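Local coordinates for protein 6-carboxyhexanoate--coa ligase (Bacillus subtilis, PDB 5FLG) that belongs to the 6-carboxyhexanoate--CoA ligase (pimeloyl-CoA synthase) family and binds phosphoaminophosphonic acid-adenylate ester and magnesium ions beside a beta hairpin, at residues 5-17 with 27-40. Residues are numbered along the deposited sequence; the frame is centred on the assembly and turned at random.
With ANP (phosphoaminophosphonic acid-adenylate ester), chain D.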
loop_
_atom_site.group_PDB
_atom_site.type_symbol
_atom_site.label_atom_id
_atom_site.label_comp_id
_atom_site.label_asym_id
_atom_site.label_seq_id
_atom_site.Cartn_x
_atom_site.Cartn_y
_atom_site.Cartn_z
ATOM N N GLU A 5 0.984 -1.625 27.826
ATOM C CA GLU A 5 0.145 -1.475 26.597
ATOM C C GLU A 5 1.020 -1.533 25.330
ATOM O O GLU A 5 1.589 -0.519 24.899
ATOM C CB GLU A 5 -0.651 -0.161 26.646
ATOM C CG GLU A 5 -1.860 -0.148 25.713
ATOM C CD GLU A 5 -2.606 1.180 25.692
ATOM O OE1 GLU A 5 -1.938 2.241 25.764
ATOM O OE2 GLU A 5 -3.852 1.162 25.514
ATOM N N GLU A 6 1.132 -2.730 24.752
ATOM C CA GLU A 6 1.860 -2.918 23.499
ATOM C C GLU A 6 1.181 -2.223 22.312
ATOM O O GLU A 6 -0.044 -2.172 22.221
ATOM C CB GLU A 6 2.025 -4.399 23.193
ATOM C CG GLU A 6 3.042 -4.668 22.097
ATOM C CD GLU A 6 3.347 -6.149 21.930
ATOM O OE1 GLU A 6 2.505 -6.985 22.323
ATOM O OE2 GLU A 6 4.443 -6.480 21.419
ATOM N N THR A 7 1.988 -1.662 21.422
ATOM C CA THR A 7 1.467 -0.980 20.242
ATOM C C THR A 7 1.180 -1.949 19.108
ATOM O O THR A 7 2.045 -2.754 18.724
ATOM C CB THR A 7 2.428 0.116 19.782
ATOM O OG1 THR A 7 2.582 1.068 20.840
ATOM C CG2 THR A 7 1.889 0.841 18.551
ATOM N N PHE A 8 -0.030 -1.857 18.565
ATOM C CA PHE A 8 -0.437 -2.690 17.453
ATOM C C PHE A 8 -0.606 -1.925 16.139
ATOM O O PHE A 8 -0.731 -0.689 16.120
ATOM C CB PHE A 8 -1.705 -3.459 17.787
ATOM C CG PHE A 8 -1.471 -4.668 18.648
ATOM C CD1 PHE A 8 -1.359 -4.554 20.021
ATOM C CD2 PHE A 8 -1.382 -5.935 18.074
ATOM C CE1 PHE A 8 -1.071 -5.670 20.805
ATOM C CE2 PHE A 8 -1.092 -7.052 18.844
ATOM C CZ PHE A 8 -0.885 -6.914 20.208
ATOM N N TYR A 9 -0.440 -2.670 15.038
ATOM C CA TYR A 9 -0.450 -2.106 13.696
ATOM C C TYR A 9 -1.433 -2.846 12.831
ATOM O O TYR A 9 -1.498 -4.069 12.870
ATOM C CB TYR A 9 0.951 -2.174 13.069
ATOM C CG TYR A 9 1.954 -1.305 13.767
ATOM C CD1 TYR A 9 2.511 -1.704 14.960
ATOM C CD2 TYR A 9 2.277 -0.053 13.280
ATOM C CE1 TYR A 9 3.391 -0.906 15.650
ATOM C CE2 TYR A 9 3.190 0.750 13.942
ATOM C CZ TYR A 9 3.712 0.330 15.139
ATOM O OH TYR A 9 4.559 1.122 15.857
ATOM N N SER A 10 -2.281 -2.081 12.132
ATOM C CA SER A 10 -3.167 -2.620 11.123
ATOM C C SER A 10 -2.393 -2.814 9.816
ATOM O O SER A 10 -1.790 -1.875 9.311
ATOM C CB SER A 10 -4.330 -1.636 10.863
ATOM O OG SER A 10 -5.167 -2.127 9.826
ATOM N N VAL A 11 -2.432 -4.004 9.256
ATOM C CA VAL A 11 -1.730 -4.266 7.982
ATOM C C VAL A 11 -2.737 -4.818 7.016
ATOM O O VAL A 11 -3.382 -5.839 7.302
ATOM C CB VAL A 11 -0.566 -5.276 8.117
ATOM C CG1 VAL A 11 0.268 -5.272 6.845
ATOM C CG2 VAL A 11 0.339 -4.934 9.284
ATOM N N ARG A 12 -2.945 -4.094 5.914
ATOM C CA ARG A 12 -3.985 -4.427 4.961
ATOM C C ARG A 12 -3.421 -4.581 3.564
ATOM O O ARG A 12 -2.413 -3.949 3.215
ATOM C CB ARG A 12 -5.061 -3.322 4.927
ATOM C CG ARG A 12 -5.906 -3.280 6.188
ATOM C CD ARG A 12 -6.980 -2.197 6.085
ATOM N NE ARG A 12 -6.386 -0.864 6.078
ATOM C CZ ARG A 12 -7.021 0.238 5.686
ATOM N NH1 ARG A 12 -8.189 0.150 5.072
ATOM N NH2 ARG A 12 -6.467 1.421 5.873
ATOM N N MET A 13 -4.105 -5.400 2.774
ATOM C CA MET A 13 -3.686 -5.709 1.431
ATOM C C MET A 13 -4.927 -5.842 0.573
ATOM O O MET A 13 -5.868 -6.516 0.941
ATOM C CB MET A 13 -2.892 -7.035 1.378
ATOM C CG MET A 13 -2.482 -7.477 -0.035
ATOM S SD MET A 13 -3.683 -8.529 -0.912
ATOM C CE MET A 13 -3.694 -9.994 0.088
ATOM N N ARG A 14 -4.813 -5.406 -0.669
ATOM C CA ARG A 14 -5.735 -5.842 -1.658
ATOM C C ARG A 14 -5.053 -5.996 -3.007
ATOM O O ARG A 14 -4.038 -5.347 -3.303
ATOM C CB ARG A 14 -6.871 -4.828 -1.743
ATOM C CG ARG A 14 -6.394 -3.455 -2.112
ATOM C CD ARG A 14 -7.506 -2.461 -1.815
ATOM N NE ARG A 14 -7.265 -1.143 -2.386
ATOM C CZ ARG A 14 -7.537 -0.005 -1.754
ATOM N NH1 ARG A 14 -7.981 -0.008 -0.495
ATOM N NH2 ARG A 14 -7.315 1.149 -2.369
ATOM N N ALA A 15 -5.654 -6.829 -3.840
ATOM C CA ALA A 15 -5.045 -7.159 -5.107
ATOM C C ALA A 15 -6.131 -7.368 -6.136
ATOM O O ALA A 15 -7.191 -7.918 -5.833
ATOM C CB ALA A 15 -4.174 -8.417 -4.985
ATOM N N SER A 16 -5.813 -7.021 -7.375
ATOM C CA SER A 16 -6.750 -7.161 -8.460
ATOM C C SER A 16 -6.049 -7.422 -9.780
ATOM O O SER A 16 -4.843 -7.291 -9.877
ATOM C CB SER A 16 -7.601 -5.890 -8.568
ATOM O OG SER A 16 -6.771 -4.767 -8.729
ATOM N N MET A 17 -6.818 -7.846 -10.774
ATOM C CA MET A 17 -6.315 -7.941 -12.127
ATOM C C MET A 17 -7.171 -7.134 -13.098
ATOM O O MET A 17 -8.345 -6.827 -12.818
ATOM C CB MET A 17 -6.159 -9.404 -12.560
ATOM C CG MET A 17 -7.436 -10.210 -12.676
ATOM S SD MET A 17 -7.065 -11.882 -13.275
ATOM C CE MET A 17 -7.194 -11.595 -15.044
ATOM N N HIS A 27 -11.364 -8.207 -8.515
ATOM C CA HIS A 27 -10.862 -8.446 -7.158
ATOM C C HIS A 27 -10.217 -9.821 -7.088
ATOM O O HIS A 27 -10.840 -10.815 -7.425
ATOM C CB HIS A 27 -12.039 -8.382 -6.152
ATOM C CG HIS A 27 -11.664 -8.769 -4.750
ATOM N ND1 HIS A 27 -10.811 -8.019 -3.978
ATOM C CD2 HIS A 27 -12.010 -9.836 -3.989
ATOM C CE1 HIS A 27 -10.619 -8.617 -2.816
ATOM N NE2 HIS A 27 -11.350 -9.713 -2.788
ATOM N N ILE A 28 -8.963 -9.893 -6.697
ATOM C CA ILE A 28 -8.326 -11.210 -6.575
ATOM C C ILE A 28 -8.277 -11.637 -5.110
ATOM O O ILE A 28 -8.802 -12.705 -4.720
ATOM C CB ILE A 28 -6.873 -11.203 -7.100
ATOM C CG1 ILE A 28 -6.818 -10.938 -8.607
ATOM C CG2 ILE A 28 -6.208 -12.532 -6.777
ATOM C CD1 ILE A 28 -7.372 -12.076 -9.423
ATOM N N SER A 29 -7.676 -10.782 -4.299
ATOM C CA SER A 29 -7.457 -11.090 -2.896
ATOM C C SER A 29 -7.516 -9.844 -2.008
ATOM O O SER A 29 -7.218 -8.738 -2.442
ATOM C CB SER A 29 -6.106 -11.767 -2.715
ATOM O OG SER A 29 -5.944 -12.203 -1.382
ATOM N N GLY A 30 -7.893 -10.049 -0.750
ATOM C CA GLY A 30 -7.816 -9.009 0.265
ATOM C C GLY A 30 -7.399 -9.633 1.583
ATOM O O GLY A 30 -7.713 -10.768 1.857
ATOM N N GLY A 31 -6.673 -8.903 2.405
ATOM C CA GLY A 31 -6.379 -9.400 3.733
ATOM C C GLY A 31 -6.272 -8.298 4.753
ATOM O O GLY A 31 -5.943 -7.149 4.430
ATOM N N GLU A 32 -6.430 -8.668 6.019
ATOM C CA GLU A 32 -6.211 -7.707 7.076
ATOM C C GLU A 32 -5.661 -8.347 8.311
ATOM O O GLU A 32 -6.006 -9.448 8.626
ATOM C CB GLU A 32 -7.536 -6.961 7.384
ATOM C CG GLU A 32 -8.751 -7.843 7.279
ATOM C CD GLU A 32 -9.271 -7.975 5.864
ATOM O OE1 GLU A 32 -9.387 -6.943 5.166
ATOM O OE2 GLU A 32 -9.687 -9.101 5.496
ATOM N N ARG A 33 -4.750 -7.672 8.987
ATOM C CA ARG A 33 -4.020 -8.282 10.082
ATOM C C ARG A 33 -3.852 -7.201 11.117
ATOM O O ARG A 33 -3.979 -6.031 10.817
ATOM C CB ARG A 33 -2.621 -8.788 9.636
ATOM C CG ARG A 33 -2.660 -9.886 8.573
ATOM C CD ARG A 33 -3.176 -11.228 9.100
ATOM N NE ARG A 33 -2.302 -11.707 10.178
ATOM C CZ ARG A 33 -1.099 -12.254 9.995
ATOM N NH1 ARG A 33 -0.658 -12.509 8.774
ATOM N NH2 ARG A 33 -0.332 -12.544 11.037
ATOM N N LEU A 34 -3.662 -7.611 12.361
ATOM C CA LEU A 34 -3.367 -6.696 13.439
ATOM C C LEU A 34 -2.222 -7.274 14.293
ATOM O O LEU A 34 -2.388 -8.294 14.913
ATOM C CB LEU A 34 -4.640 -6.523 14.257
ATOM C CG LEU A 34 -4.610 -5.574 15.435
ATOM C CD1 LEU A 34 -4.513 -4.147 14.915
ATOM C CD2 LEU A 34 -5.869 -5.762 16.281
ATOM N N ILE A 35 -1.113 -6.562 14.395
ATOM C CA ILE A 35 0.122 -7.170 14.856
ATOM C C ILE A 35 1.023 -6.194 15.575
ATOM O O ILE A 35 0.953 -4.986 15.361
ATOM C CB ILE A 35 0.942 -7.731 13.673
ATOM C CG1 ILE A 35 1.147 -6.633 12.626
ATOM C CG2 ILE A 35 0.246 -8.949 13.088
ATOM C CD1 ILE A 35 2.458 -6.785 11.850
ATOM N N PRO A 36 1.835 -6.720 16.497
ATOM C CA PRO A 36 2.958 -5.949 16.982
ATOM C C PRO A 36 4.019 -5.722 15.914
ATOM O O PRO A 36 4.079 -6.470 14.932
ATOM C CB PRO A 36 3.528 -6.814 18.110
ATOM C CG PRO A 36 2.966 -8.164 17.914
ATOM C CD PRO A 36 1.894 -8.133 16.882
ATOM N N PHE A 37 4.890 -4.756 16.161
ATOM C CA PHE A 37 5.709 -4.220 15.133
ATOM C C PHE A 37 6.779 -5.230 14.697
ATOM O O PHE A 37 7.218 -5.207 13.557
ATOM C CB PHE A 37 6.378 -2.940 15.611
ATOM C CG PHE A 37 7.100 -2.194 14.510
ATOM C CD1 PHE A 37 6.394 -1.432 13.600
ATOM C CD2 PHE A 37 8.479 -2.306 14.372
ATOM C CE1 PHE A 37 7.057 -0.739 12.602
ATOM C CE2 PHE A 37 9.144 -1.625 13.378
ATOM C CZ PHE A 37 8.433 -0.847 12.489
ATOM N N HIS A 38 7.190 -6.101 15.609
ATOM C CA HIS A 38 8.224 -7.075 15.287
ATOM C C HIS A 38 7.650 -8.172 14.404
ATOM O O HIS A 38 8.392 -8.960 13.821
ATOM C CB HIS A 38 8.821 -7.675 16.560
ATOM C CG HIS A 38 7.818 -8.342 17.452
ATOM N ND1 HIS A 38 7.399 -9.641 17.266
ATOM C CD2 HIS A 38 7.155 -7.885 18.541
ATOM C CE1 HIS A 38 6.541 -9.965 18.212
ATOM N NE2 HIS A 38 6.415 -8.932 19.028
ATOM N N GLU A 39 6.337 -8.178 14.192
ATOM C CA GLU A 39 5.820 -9.141 13.228
ATOM C C GLU A 39 5.651 -8.611 11.801
ATOM O O GLU A 39 5.162 -9.312 10.926
ATOM C CB GLU A 39 4.561 -9.803 13.748
ATOM C CG GLU A 39 4.821 -10.807 14.857
ATOM C CD GLU A 39 3.543 -11.306 15.513
ATOM O OE1 GLU A 39 2.533 -11.496 14.806
ATOM O OE2 GLU A 39 3.580 -11.623 16.715
ATOM N N MET A 40 6.165 -7.429 11.533
ATOM C CA MET A 40 5.821 -6.726 10.308
ATOM C C MET A 40 6.393 -7.451 9.072
ATOM O O MET A 40 5.711 -7.598 8.038
ATOM C CB MET A 40 6.344 -5.307 10.379
ATOM C CG MET A 40 5.829 -4.403 9.267
ATOM S SD MET A 40 4.030 -4.350 9.122
ATOM C CE MET A 40 3.672 -3.220 10.481
HETATM P PG ANP D . -8.880 -14.105 -0.014
HETATM O O1G ANP D . -7.477 -13.841 -0.487
HETATM O O2G ANP D . -9.536 -15.231 -0.765
HETATM O O3G ANP D . -9.054 -14.259 1.462
HETATM P PB ANP D . -11.110 -12.181 0.378
HETATM O O1B ANP D . -10.786 -12.156 1.829
HETATM O O2B ANP D . -11.550 -10.991 -0.390
HETATM N N3B ANP D . -9.695 -12.676 -0.482
HETATM P PA ANP D . -12.617 -14.529 1.085
HETATM O O1A ANP D . -12.884 -15.770 0.366
HETATM O O2A ANP D . -11.765 -14.469 2.320
HETATM O O3A ANP D . -12.176 -13.361 0.070
HETATM O "O5'" ANP D . -14.119 -13.966 1.477
HETATM C "C5'" ANP D . -15.218 -14.234 0.653
HETATM C "C4'" ANP D . -16.034 -12.953 0.461
HETATM O "O4'" ANP D . -16.399 -12.442 1.749
HETATM C "C3'" ANP D . -15.233 -11.863 -0.235
HETATM O "O3'" ANP D . -15.429 -11.889 -1.643
HETATM C "C2'" ANP D . -15.832 -10.607 0.327
HETATM O "O2'" ANP D . -17.057 -10.340 -0.356
HETATM C "C1'" ANP D . -16.146 -11.031 1.734
HETATM N N9 ANP D . -15.030 -10.641 2.604
HETATM C C8 ANP D . -13.784 -11.226 2.705
HETATM N N7 ANP D . -13.067 -10.623 3.683
HETATM C C5 ANP D . -13.848 -9.616 4.180
HETATM C C6 ANP D . -13.722 -8.552 5.190
HETATM N N6 ANP D . -12.601 -8.376 5.895
HETATM N N1 ANP D . -14.776 -7.734 5.409
HETATM C C2 ANP D . -15.904 -7.853 4.701
HETATM N N3 ANP D . -16.143 -8.829 3.809
HETATM C C4 ANP D . -15.119 -9.640 3.449
HETATM O O HOH W 1 4.647 -2.962 18.555
HETATM O O HOH W 2 -6.299 -4.664 9.801
#
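Backbone hydrogen bonds join A15 to I28 and S29, and M13 to G31, across strands 8-17 and 27-36, the two arms of an antiparallel beta hairpin with a classic bulge at the end where it meets ANP. In this bulge A15 O accepts from two amides on the same face of its carbonyl plane, I28 N at 2.8 Å and, more distantly, S29 N at 3.3 Å. Around it strand 27-36 meets ANP: H27 NE2 donates to O2B of ANP at 2.7 Å, in the plane of the imidazole, and S29 OG also points at O1G of ANP, although that separation is too short to be trusted in detail. The weak bond from ANP N6 to E32 OE2 is backed by a salt bridge from R146 to that same oxygen. On the same face as S29, the bent chain of M13 brings its CE within 3.5 Å of S29 OG. Farther along, V11 CG2 packs against both I35 CD1 and M40 SD, where helix 40-52 covers this side. Beyond, F37 of the 3-10 turn lies obliquely to the Y9 ring, planes 57° apart, and K58 of the second subunit makes a cation-pi contact with F37. One face of the Y9 ring receives F37 CD1, 3.6 Å from Y9 CZ.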